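Local structure of mRNA-capping enzyme subunit alpha (Saccharomyces cerevisiae, 3KYH) at residues Phe110-Leu121 with Phe179-Tyr190; Tyr295-Val303 with Leu375-Val383. The protein transfers the GMP moiety of GTP to the 5'-diphosphate end of RNA through a covalent enzyme-GMP intermediate, the second step of mRNA capping. All blocks are in the same frame, centred on the assembly; numbering follows the deposited sequence.

Interaction 1: Phe110-Leu121 with Phe179-Tyr190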
loop_
_atom_site.group_PDB
_atom_site.type_symbol
_atom_site.label_atom_id
_atom_site.label_comp_id
_atom_site.label_asym_id
_atom_site.label_seq_id
_atom_site.Cartn_x
_atom_site.Cartn_y
_atom_site.Cartn_z
ATOM N N PHE C 110 41.646 -32.941 -22.608
ATOM C CA PHE C 110 41.793 -34.133 -21.778
ATOM C C PHE C 110 41.505 -35.401 -22.602
ATOM O O PHE C 110 40.393 -35.538 -23.123
ATOM C CB PHE C 110 40.974 -34.020 -20.488
ATOM C CG PHE C 110 41.309 -32.789 -19.643
ATOM C CD1 PHE C 110 40.302 -32.127 -18.932
ATOM C CD2 PHE C 110 42.631 -32.297 -19.547
ATOM C CE1 PHE C 110 40.592 -30.977 -18.183
ATOM C CE2 PHE C 110 42.945 -31.156 -18.763
ATOM C CZ PHE C 110 41.922 -30.498 -18.083
ATOM N N PRO C 111 42.519 -36.294 -22.763
ATOM C CA PRO C 111 42.606 -37.396 -23.744
ATOM C C PRO C 111 42.590 -38.861 -23.268
ATOM O O PRO C 111 41.692 -39.262 -22.517
ATOM C CB PRO C 111 43.970 -37.129 -24.405
ATOM C CG PRO C 111 44.697 -36.204 -23.471
ATOM C CD PRO C 111 43.864 -36.013 -22.243
ATOM N N ARG C 112 43.496 -39.655 -23.852
ATOM C CA ARG C 112 43.983 -40.927 -23.314
ATOM C C ARG C 112 45.341 -41.230 -23.977
ATOM O O ARG C 112 46.048 -40.319 -24.444
ATOM C CB ARG C 112 43.024 -42.057 -23.663
ATOM C CG ARG C 112 41.882 -42.313 -22.721
ATOM C CD ARG C 112 40.626 -42.351 -23.596
ATOM N NE ARG C 112 39.585 -43.269 -23.132
ATOM C CZ ARG C 112 38.278 -43.047 -23.240
ATOM N NH1 ARG C 112 37.840 -41.913 -23.787
ATOM N NH2 ARG C 112 37.411 -43.963 -22.780
ATOM N N LEU C 113 45.719 -42.511 -23.964
ATOM C CA LEU C 113 46.689 -43.058 -24.912
ATOM C C LEU C 113 46.497 -44.585 -24.927
ATOM O O LEU C 113 47.290 -45.300 -24.302
ATOM C CB LEU C 113 48.142 -42.649 -24.594
ATOM C CG LEU C 113 49.082 -42.425 -25.790
ATOM C CD1 LEU C 113 49.393 -40.936 -25.866
ATOM C CD2 LEU C 113 50.401 -43.212 -25.681
ATOM N N PRO C 114 45.433 -45.088 -25.614
ATOM C CA PRO C 114 45.201 -46.547 -25.682
ATOM C C PRO C 114 46.131 -47.287 -26.646
ATOM O O PRO C 114 46.504 -48.442 -26.354
ATOM C CB PRO C 114 43.732 -46.680 -26.110
ATOM C CG PRO C 114 43.330 -45.337 -26.661
ATOM C CD PRO C 114 44.455 -44.344 -26.436
ATOM N N GLN C 115 46.501 -46.627 -27.753
ATOM C CA GLN C 115 47.505 -47.138 -28.698
ATOM C C GLN C 115 48.939 -46.772 -28.293
ATOM O O GLN C 115 49.369 -47.177 -27.199
ATOM C CB GLN C 115 47.160 -46.770 -30.151
ATOM C CG GLN C 115 45.743 -47.176 -30.607
ATOM C CD GLN C 115 45.357 -48.588 -30.187
ATOM O OE1 GLN C 115 45.841 -49.572 -30.751
ATOM N NE2 GLN C 115 44.485 -48.691 -29.182
ATOM N N LYS C 116 49.685 -46.049 -29.138
ATOM C CA LYS C 116 51.061 -45.664 -28.780
ATOM C C LYS C 116 51.533 -44.288 -29.225
ATOM O O LYS C 116 52.103 -43.560 -28.401
ATOM C CB LYS C 116 52.099 -46.727 -29.179
ATOM C CG LYS C 116 53.574 -46.374 -28.855
ATOM C CD LYS C 116 53.902 -46.414 -27.346
ATOM C CE LYS C 116 55.399 -46.643 -27.092
ATOM N NZ LYS C 116 55.671 -47.465 -25.865
ATOM N N LYS C 117 51.337 -43.966 -30.509
ATOM C CA LYS C 117 51.951 -42.792 -31.169
ATOM C C LYS C 117 51.998 -41.505 -30.340
ATOM O O LYS C 117 51.000 -41.125 -29.714
ATOM C CB LYS C 117 51.379 -42.528 -32.574
ATOM C CG LYS C 117 49.858 -42.387 -32.649
ATOM C CD LYS C 117 49.402 -41.399 -33.713
ATOM C CE LYS C 117 47.879 -41.371 -33.772
ATOM N NZ LYS C 117 47.321 -39.985 -33.851
ATOM N N LYS C 118 53.168 -40.860 -30.353
ATOM C CA LYS C 118 53.454 -39.662 -29.542
ATOM C C LYS C 118 52.716 -38.376 -29.990
ATOM O O LYS C 118 52.963 -37.297 -29.443
ATOM C CB LYS C 118 54.971 -39.444 -29.401
ATOM C CG LYS C 118 55.768 -40.636 -28.826
ATOM C CD LYS C 118 55.892 -40.598 -27.306
ATOM C CE LYS C 118 56.921 -41.602 -26.787
ATOM N NZ LYS C 118 57.463 -41.153 -25.462
ATOM N N GLU C 119 51.854 -38.526 -31.003
ATOM C CA GLU C 119 50.818 -37.571 -31.420
ATOM C C GLU C 119 49.466 -37.938 -30.802
ATOM O O GLU C 119 48.761 -37.043 -30.334
ATOM C CB GLU C 119 50.654 -37.552 -32.948
ATOM C CG GLU C 119 51.360 -36.419 -33.705
ATOM C CD GLU C 119 52.774 -36.765 -34.170
ATOM O OE1 GLU C 119 52.955 -37.699 -34.975
ATOM O OE2 GLU C 119 53.722 -36.073 -33.770
ATOM N N GLU C 120 49.126 -39.236 -30.808
ATOM C CA GLU C 120 47.835 -39.816 -30.343
ATOM C C GLU C 120 46.834 -38.892 -29.611
ATOM O O GLU C 120 45.699 -38.723 -30.069
ATOM C CB GLU C 120 48.078 -41.119 -29.553
ATOM C CG GLU C 120 46.841 -41.928 -29.145
ATOM C CD GLU C 120 46.296 -42.815 -30.243
ATOM O OE1 GLU C 120 47.056 -43.169 -31.171
ATOM O OE2 GLU C 120 45.108 -43.196 -30.151
ATOM N N LEU C 121 47.266 -38.322 -28.483
ATOM C CA LEU C 121 46.517 -37.329 -27.688
ATOM C C LEU C 121 45.639 -36.336 -28.453
ATOM O O LEU C 121 44.493 -36.078 -28.047
ATOM C CB LEU C 121 47.444 -36.578 -26.715
ATOM C CG LEU C 121 48.944 -36.444 -27.022
ATOM C CD1 LEU C 121 49.286 -35.153 -27.759
ATOM C CD2 LEU C 121 49.752 -36.577 -25.732
ATOM N N PHE C 179 43.969 -39.734 -16.498
ATOM C CA PHE C 179 43.878 -38.302 -16.736
ATOM C C PHE C 179 45.201 -37.508 -16.850
ATOM O O PHE C 179 45.358 -36.724 -17.786
ATOM C CB PHE C 179 42.958 -37.692 -15.692
ATOM C CG PHE C 179 42.899 -36.198 -15.723
ATOM C CD1 PHE C 179 42.177 -35.540 -16.713
ATOM C CD2 PHE C 179 43.503 -35.450 -14.722
ATOM C CE1 PHE C 179 42.069 -34.161 -16.723
ATOM C CE2 PHE C 179 43.402 -34.054 -14.726
ATOM C CZ PHE C 179 42.684 -33.409 -15.736
ATOM N N PHE C 180 46.128 -37.707 -15.910
ATOM C CA PHE C 180 47.299 -36.841 -15.743
ATOM C C PHE C 180 48.409 -37.057 -16.772
ATOM O O PHE C 180 48.897 -36.084 -17.361
ATOM C CB PHE C 180 47.837 -36.957 -14.312
ATOM C CG PHE C 180 48.858 -35.907 -13.944
ATOM C CD1 PHE C 180 48.459 -34.723 -13.345
ATOM C CD2 PHE C 180 50.222 -36.135 -14.135
ATOM C CE1 PHE C 180 49.400 -33.762 -12.960
ATOM C CE2 PHE C 180 51.169 -35.189 -13.773
ATOM C CZ PHE C 180 50.760 -33.991 -13.176
ATOM N N LYS C 181 48.861 -38.305 -16.914
ATOM C CA LYS C 181 49.841 -38.704 -17.937
ATOM C C LYS C 181 49.565 -37.989 -19.307
ATOM O O LYS C 181 50.421 -37.206 -19.739
ATOM C CB LYS C 181 49.899 -40.249 -18.025
ATOM C CG LYS C 181 51.261 -40.923 -18.161
ATOM C CD LYS C 181 51.798 -40.862 -19.588
ATOM C CE LYS C 181 52.377 -42.166 -20.085
ATOM N NZ LYS C 181 52.289 -42.069 -21.589
ATOM N N PRO C 182 48.358 -38.150 -19.924
ATOM C CA PRO C 182 47.987 -37.463 -21.175
ATOM C C PRO C 182 47.815 -35.948 -21.100
ATOM O O PRO C 182 48.101 -35.279 -22.089
ATOM C CB PRO C 182 46.655 -38.097 -21.538
ATOM C CG PRO C 182 46.057 -38.372 -20.257
ATOM C CD PRO C 182 47.207 -38.940 -19.455
ATOM N N TYR C 183 47.359 -35.400 -19.972
ATOM C CA TYR C 183 47.551 -33.953 -19.754
ATOM C C TYR C 183 49.053 -33.705 -19.898
ATOM O O TYR C 183 49.455 -32.953 -20.778
ATOM C CB TYR C 183 46.994 -33.427 -18.410
ATOM C CG TYR C 183 47.404 -32.003 -18.049
ATOM C CD1 TYR C 183 46.493 -30.943 -18.151
ATOM C CD2 TYR C 183 48.703 -31.705 -17.585
ATOM C CE1 TYR C 183 46.870 -29.614 -17.823
ATOM C CE2 TYR C 183 49.091 -30.381 -17.262
ATOM C CZ TYR C 183 48.165 -29.344 -17.381
ATOM O OH TYR C 183 48.533 -28.050 -17.060
ATOM N N PHE C 184 49.876 -34.418 -19.129
ATOM C CA PHE C 184 51.272 -34.001 -18.969
ATOM C C PHE C 184 52.099 -34.144 -20.237
ATOM O O PHE C 184 52.772 -33.189 -20.650
ATOM C CB PHE C 184 51.956 -34.637 -17.752
ATOM C CG PHE C 184 52.969 -33.729 -17.102
ATOM C CD1 PHE C 184 52.588 -32.863 -16.075
ATOM C CD2 PHE C 184 54.291 -33.700 -17.553
ATOM C CE1 PHE C 184 53.506 -31.990 -15.491
ATOM C CE2 PHE C 184 55.224 -32.826 -16.981
ATOM C CZ PHE C 184 54.829 -31.968 -15.945
ATOM N N ASP C 185 52.007 -35.327 -20.846
ATOM C CA ASP C 185 52.577 -35.629 -22.161
ATOM C C ASP C 185 52.201 -34.569 -23.180
ATOM O O ASP C 185 53.089 -33.935 -23.751
ATOM C CB ASP C 185 52.109 -37.007 -22.629
ATOM C CG ASP C 185 52.750 -38.128 -21.846
ATOM O OD1 ASP C 185 53.185 -39.113 -22.484
ATOM O OD2 ASP C 185 52.860 -38.009 -20.604
ATOM N N LEU C 186 50.895 -34.345 -23.329
ATOM C CA LEU C 186 50.323 -33.353 -24.244
ATOM C C LEU C 186 50.903 -31.964 -24.052
ATOM O O LEU C 186 51.037 -31.208 -25.011
ATOM C CB LEU C 186 48.806 -33.303 -24.056
ATOM C CG LEU C 186 47.831 -32.485 -24.893
ATOM C CD1 LEU C 186 46.504 -33.224 -24.845
ATOM C CD2 LEU C 186 47.690 -31.051 -24.361
ATOM N N ARG C 187 51.209 -31.621 -22.809
ATOM C CA ARG C 187 51.765 -30.322 -22.517
ATOM C C ARG C 187 53.278 -30.362 -22.724
ATOM O O ARG C 187 53.906 -29.326 -22.964
ATOM C CB ARG C 187 51.409 -29.910 -21.087
ATOM C CG ARG C 187 51.667 -28.444 -20.800
ATOM C CD ARG C 187 52.031 -28.223 -19.346
ATOM N NE ARG C 187 52.561 -26.878 -19.135
ATOM C CZ ARG C 187 51.837 -25.771 -18.954
ATOM N NH1 ARG C 187 50.503 -25.781 -18.962
ATOM N NH2 ARG C 187 52.466 -24.621 -18.772
ATOM N N ALA C 188 53.856 -31.558 -22.628
ATOM C CA ALA C 188 55.306 -31.730 -22.694
ATOM C C ALA C 188 55.821 -31.879 -24.128
ATOM O O ALA C 188 56.846 -31.285 -24.485
ATOM C CB ALA C 188 55.745 -32.888 -21.821
ATOM N N ALA C 189 55.097 -32.651 -24.940
ATOM C CA ALA C 189 55.365 -32.774 -26.374
ATOM C C ALA C 189 55.128 -31.467 -27.161
ATOM O O ALA C 189 56.051 -30.962 -27.815
ATOM C CB ALA C 189 54.571 -33.946 -26.981
ATOM N N TYR C 190 53.916 -30.915 -27.065
ATOM C CA TYR C 190 53.528 -29.740 -27.841
ATOM C C TYR C 190 53.104 -28.560 -26.959
ATOM O O TYR C 190 51.911 -28.445 -26.636
ATOM C CB TYR C 190 52.392 -30.088 -28.799
ATOM C CG TYR C 190 52.533 -31.419 -29.490
ATOM C CD1 TYR C 190 51.876 -32.546 -28.992
ATOM C CD2 TYR C 190 53.283 -31.547 -30.667
ATOM C CE1 TYR C 190 51.983 -33.779 -29.630
ATOM C CE2 TYR C 190 53.396 -32.785 -31.318
ATOM C CZ TYR C 190 52.734 -33.885 -30.789
ATOM O OH TYR C 190 52.827 -35.108 -31.397
#
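F110 and F179 meet in a T-shaped pair: the edge of F179 points into the face of F110, with centroids 4.6 Å apart and ring planes at 70°. CE1 of F179 stands over the middle of the F110 ring; F179 is swung there with CG anti to its own N (chi1 173°). Y183, one turn on, comes alongside and meets the rim of F110, its CD1 3.6 Å from F110 CE2. F110 also touches M80 and I82 of strand 76-84, so this end is buried between helix 168-189 and the sheet. Next to it P111 CG lies against P182 CB; P182 has no N-H to offer the preceding turn, where the helix is kinked, and presents a compact apolar surface. P111 CG also touches L186 CD1 at 3.7 Å. L121 closes the apolar row: its CD2 lies 3.8 Å from L186 CB, while its CD1 reaches the edge of the Y190 ring at CE1.

The far end is looser and faces solvent. There the Y190 hydroxyl donates to E119 OE2 at 2.7 Å, meeting the anti side of the carboxylate, 23° out of its plane. K181 and D185 form a salt bridge within the helix. Apolar packing thus joins the buried part of the loop to the helix, whereas one tyrosine-carboxylate bond ties its exposed turn to the helix end, where E119, at the surface, can probably remain charged.

Interaction 2: Tyr295-Val303 with Leu375-Val383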
loop_
_atom_site.group_PDB
_atom_site.type_symbol
_atom_site.label_atom_id
_atom_site.label_comp_id
_atom_site.label_asym_id
_atom_site.label_seq_id
_atom_site.Cartn_x
_atom_site.Cartn_y
_atom_site.Cartn_z
ATOM N N TYR C 295 31.194 -14.174 29.617
ATOM C CA TYR C 295 29.788 -14.605 29.468
ATOM C C TYR C 295 29.341 -14.883 28.018
ATOM O O TYR C 295 29.830 -14.255 27.075
ATOM C CB TYR C 295 28.816 -13.578 30.076
ATOM C CG TYR C 295 29.011 -13.133 31.532
ATOM C CD1 TYR C 295 30.180 -12.466 31.938
ATOM C CD2 TYR C 295 27.975 -13.267 32.470
ATOM C CE1 TYR C 295 30.344 -12.027 33.246
ATOM C CE2 TYR C 295 28.130 -12.814 33.788
ATOM C CZ TYR C 295 29.321 -12.192 34.175
ATOM O OH TYR C 295 29.508 -11.737 35.481
ATOM N N VAL C 296 28.360 -15.776 27.865
ATOM C CA VAL C 296 27.872 -16.249 26.559
ATOM C C VAL C 296 26.380 -15.987 26.315
ATOM O O VAL C 296 25.517 -16.439 27.082
ATOM C CB VAL C 296 28.185 -17.759 26.330
ATOM C CG1 VAL C 296 29.705 -18.010 26.340
ATOM C CG2 VAL C 296 27.456 -18.658 27.343
ATOM N N TRP C 297 26.082 -15.290 25.220
ATOM C CA TRP C 297 24.714 -14.837 24.957
ATOM C C TRP C 297 23.744 -15.957 24.581
ATOM O O TRP C 297 24.037 -16.775 23.712
ATOM C CB TRP C 297 24.667 -13.618 24.014
ATOM C CG TRP C 297 24.463 -13.897 22.546
ATOM C CD1 TRP C 297 25.381 -14.422 21.673
ATOM C CD2 TRP C 297 23.276 -13.637 21.772
ATOM N NE1 TRP C 297 24.839 -14.509 20.408
ATOM C CE2 TRP C 297 23.549 -14.041 20.439
ATOM C CE3 TRP C 297 22.010 -13.110 22.075
ATOM C CZ2 TRP C 297 22.596 -13.944 19.410
ATOM C CZ3 TRP C 297 21.076 -12.994 21.050
ATOM C CH2 TRP C 297 21.373 -13.418 19.734
ATOM N N GLN C 298 22.619 -15.996 25.292
ATOM C CA GLN C 298 21.565 -16.986 25.091
ATOM C C GLN C 298 20.264 -16.266 24.724
ATOM O O GLN C 298 20.002 -15.154 25.200
ATOM C CB GLN C 298 21.384 -17.793 26.379
ATOM C CG GLN C 298 20.820 -19.205 26.206
ATOM C CD GLN C 298 20.383 -19.847 27.530
ATOM O OE1 GLN C 298 19.748 -19.201 28.371
ATOM N NE2 GLN C 298 20.694 -21.137 27.697
ATOM N N GLY C 299 19.463 -16.901 23.870
ATOM C CA GLY C 299 18.177 -16.352 23.433
ATOM C C GLY C 299 18.314 -15.157 22.505
ATOM O O GLY C 299 18.892 -15.278 21.420
ATOM N N GLY C 300 17.784 -14.012 22.939
ATOM C CA GLY C 300 17.794 -12.766 22.162
ATOM C C GLY C 300 17.591 -11.539 23.031
ATOM O O GLY C 300 16.652 -10.763 22.825
ATOM N N ALA C 301 18.484 -11.362 24.001
ATOM C CA ALA C 301 18.368 -10.283 24.985
ATOM C C ALA C 301 19.524 -9.276 24.979
ATOM O O ALA C 301 19.435 -8.234 25.636
ATOM C CB ALA C 301 18.142 -10.862 26.386
ATOM N N ASP C 302 20.575 -9.584 24.217
ATOM C CA ASP C 302 21.771 -8.744 24.072
ATOM C C ASP C 302 21.518 -7.350 23.481
ATOM O O ASP C 302 22.005 -6.346 24.013
ATOM C CB ASP C 302 22.858 -9.509 23.295
ATOM C CG ASP C 302 23.727 -8.605 22.431
ATOM O OD1 ASP C 302 23.347 -8.384 21.261
ATOM O OD2 ASP C 302 24.798 -8.157 22.899
ATOM N N VAL C 303 20.794 -7.305 22.362
ATOM C CA VAL C 303 20.426 -6.047 21.707
ATOM C C VAL C 303 19.521 -5.248 22.647
ATOM O O VAL C 303 19.834 -4.097 22.961
ATOM C CB VAL C 303 19.788 -6.276 20.298
ATOM C CG1 VAL C 303 19.157 -4.989 19.736
ATOM C CG2 VAL C 303 20.825 -6.847 19.315
ATOM N N LEU C 375 29.360 -8.266 17.298
ATOM C CA LEU C 375 28.472 -7.817 18.373
ATOM C C LEU C 375 28.708 -8.505 19.736
ATOM O O LEU C 375 29.323 -7.892 20.625
ATOM C CB LEU C 375 27.009 -7.872 17.924
ATOM C CG LEU C 375 25.893 -7.889 18.962
ATOM C CD1 LEU C 375 25.983 -6.699 19.868
ATOM C CD2 LEU C 375 24.535 -7.944 18.251
ATOM N N ASN C 376 28.202 -9.730 19.911
ATOM C CA ASN C 376 28.310 -10.422 21.199
ATOM C C ASN C 376 29.395 -11.479 21.209
ATOM O O ASN C 376 30.476 -11.226 20.673
ATOM C CB ASN C 376 26.961 -10.910 21.773
ATOM C CG ASN C 376 25.986 -11.411 20.720
ATOM O OD1 ASN C 376 26.333 -12.198 19.850
ATOM N ND2 ASN C 376 24.738 -10.982 20.829
ATOM N N GLY C 377 29.112 -12.638 21.804
ATOM C CA GLY C 377 30.092 -13.713 21.990
ATOM C C GLY C 377 29.828 -14.992 21.217
ATOM O O GLY C 377 30.693 -15.452 20.474
ATOM N N ASN C 378 28.656 -15.588 21.441
ATOM C CA ASN C 378 28.157 -16.785 20.735
ATOM C C ASN C 378 27.186 -17.586 21.577
ATOM O O ASN C 378 27.386 -17.748 22.790
ATOM C CB ASN C 378 29.261 -17.730 20.238
ATOM C CG ASN C 378 29.550 -17.569 18.759
ATOM O OD1 ASN C 378 30.693 -17.294 18.385
ATOM N ND2 ASN C 378 28.526 -17.736 17.913
ATOM N N HIS C 379 26.160 -18.103 20.901
ATOM C CA HIS C 379 25.048 -18.802 21.543
ATOM C C HIS C 379 25.542 -20.025 22.302
ATOM O O HIS C 379 26.386 -20.766 21.789
ATOM C CB HIS C 379 23.956 -19.142 20.519
ATOM C CG HIS C 379 22.740 -19.788 21.110
ATOM N ND1 HIS C 379 21.947 -20.663 20.396
ATOM C CD2 HIS C 379 22.198 -19.715 22.351
ATOM C CE1 HIS C 379 20.956 -21.083 21.163
ATOM N NE2 HIS C 379 21.089 -20.527 22.356
ATOM N N THR C 380 25.049 -20.174 23.535
ATOM C CA THR C 380 25.449 -21.229 24.479
ATOM C C THR C 380 25.665 -22.555 23.744
ATOM O O THR C 380 26.783 -23.072 23.722
ATOM C CB THR C 380 24.452 -21.337 25.691
ATOM O OG1 THR C 380 24.414 -20.088 26.405
ATOM C CG2 THR C 380 24.846 -22.459 26.669
ATOM N N SER C 381 24.609 -23.027 23.077
ATOM C CA SER C 381 24.650 -24.198 22.198
ATOM C C SER C 381 25.771 -24.133 21.154
ATOM O O SER C 381 26.637 -25.016 21.116
ATOM C CB SER C 381 23.299 -24.374 21.505
ATOM O OG SER C 381 23.003 -23.267 20.674
ATOM N N VAL C 382 25.775 -23.064 20.350
ATOM C CA VAL C 382 26.769 -22.841 19.280
ATOM C C VAL C 382 28.194 -22.617 19.854
ATOM O O VAL C 382 29.153 -22.414 19.099
ATOM C CB VAL C 382 26.298 -21.717 18.270
ATOM C CG1 VAL C 382 27.045 -21.785 16.930
ATOM C CG2 VAL C 382 24.789 -21.807 17.986
ATOM N N VAL C 383 28.325 -22.698 21.181
ATOM C CA VAL C 383 29.619 -22.639 21.874
ATOM C C VAL C 383 29.976 -24.044 22.375
ATOM O O VAL C 383 31.104 -24.524 22.165
ATOM C CB VAL C 383 29.610 -21.603 23.053
ATOM C CG1 VAL C 383 30.774 -21.815 24.039
ATOM C CG2 VAL C 383 29.646 -20.187 22.521
#
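The backbones of V296 and W297 run past G377 and H379, with CA of W297 only 5.2 Å from CA of H379, and no clear hydrogen bond joins the two segments. The CA-H of H379 instead points almost straight at the carbonyl of W297, CA to O 3.1 Å with 170° at the hydrogen. G377 carries no side chain, which suits a backbone lying this near strand 293-297.

The amide of N376 lies over one face of the W297 indole, the two planes 24° apart and ND2 above the ring centre; N376 CB makes a CH-pi contact with the five-membered ring of W297. A flat amide suits this place because it can cover the indole. N376 ND2 lies 3.0 Å from D302 OD1. L375 slides past D302 in the opposite sense, and its CD2 touches V303 CG2 at 4.0 Å. At the other end V296 sends CG2 to within 3.5 Å of T380 OG1, and V296 CG1 lies loosely against V383 of helix 380-392. Y326 of the neighbouring strand touches both W297 and N376, while the chain of another protein packs on W297, V303 and L375.

Strand 293-297 lies between 259-263 and 326-331 in a five-stranded antiparallel sheet, consistent with the OB fold assigned to the C-terminal family; the segment 375-383, following strand 367-370, packs against it and leads into helix 380-392.

In the fold
Interactions 1 and 2 lie on opposite sides of the chain's centre, their nearest atoms about 38 Å apart, and share no helix or strand. Interaction 1 belongs to the catalytic domain and joins an irregular loop to a long helix; interaction 2 belongs to the OB-type C-terminal domain and joins strand 293-297, the loop after it and the first residues of helix 302-309 to the connection entering helix 380-392. Both are partly buried. The first has a hydrophobic core of aromatic, proline and leucine side chains with a polar outer end. The second relies on amide-on-indole and backbone contacts, and another protein's chain covers part of it. Neither lies at the active-site lysine, K72.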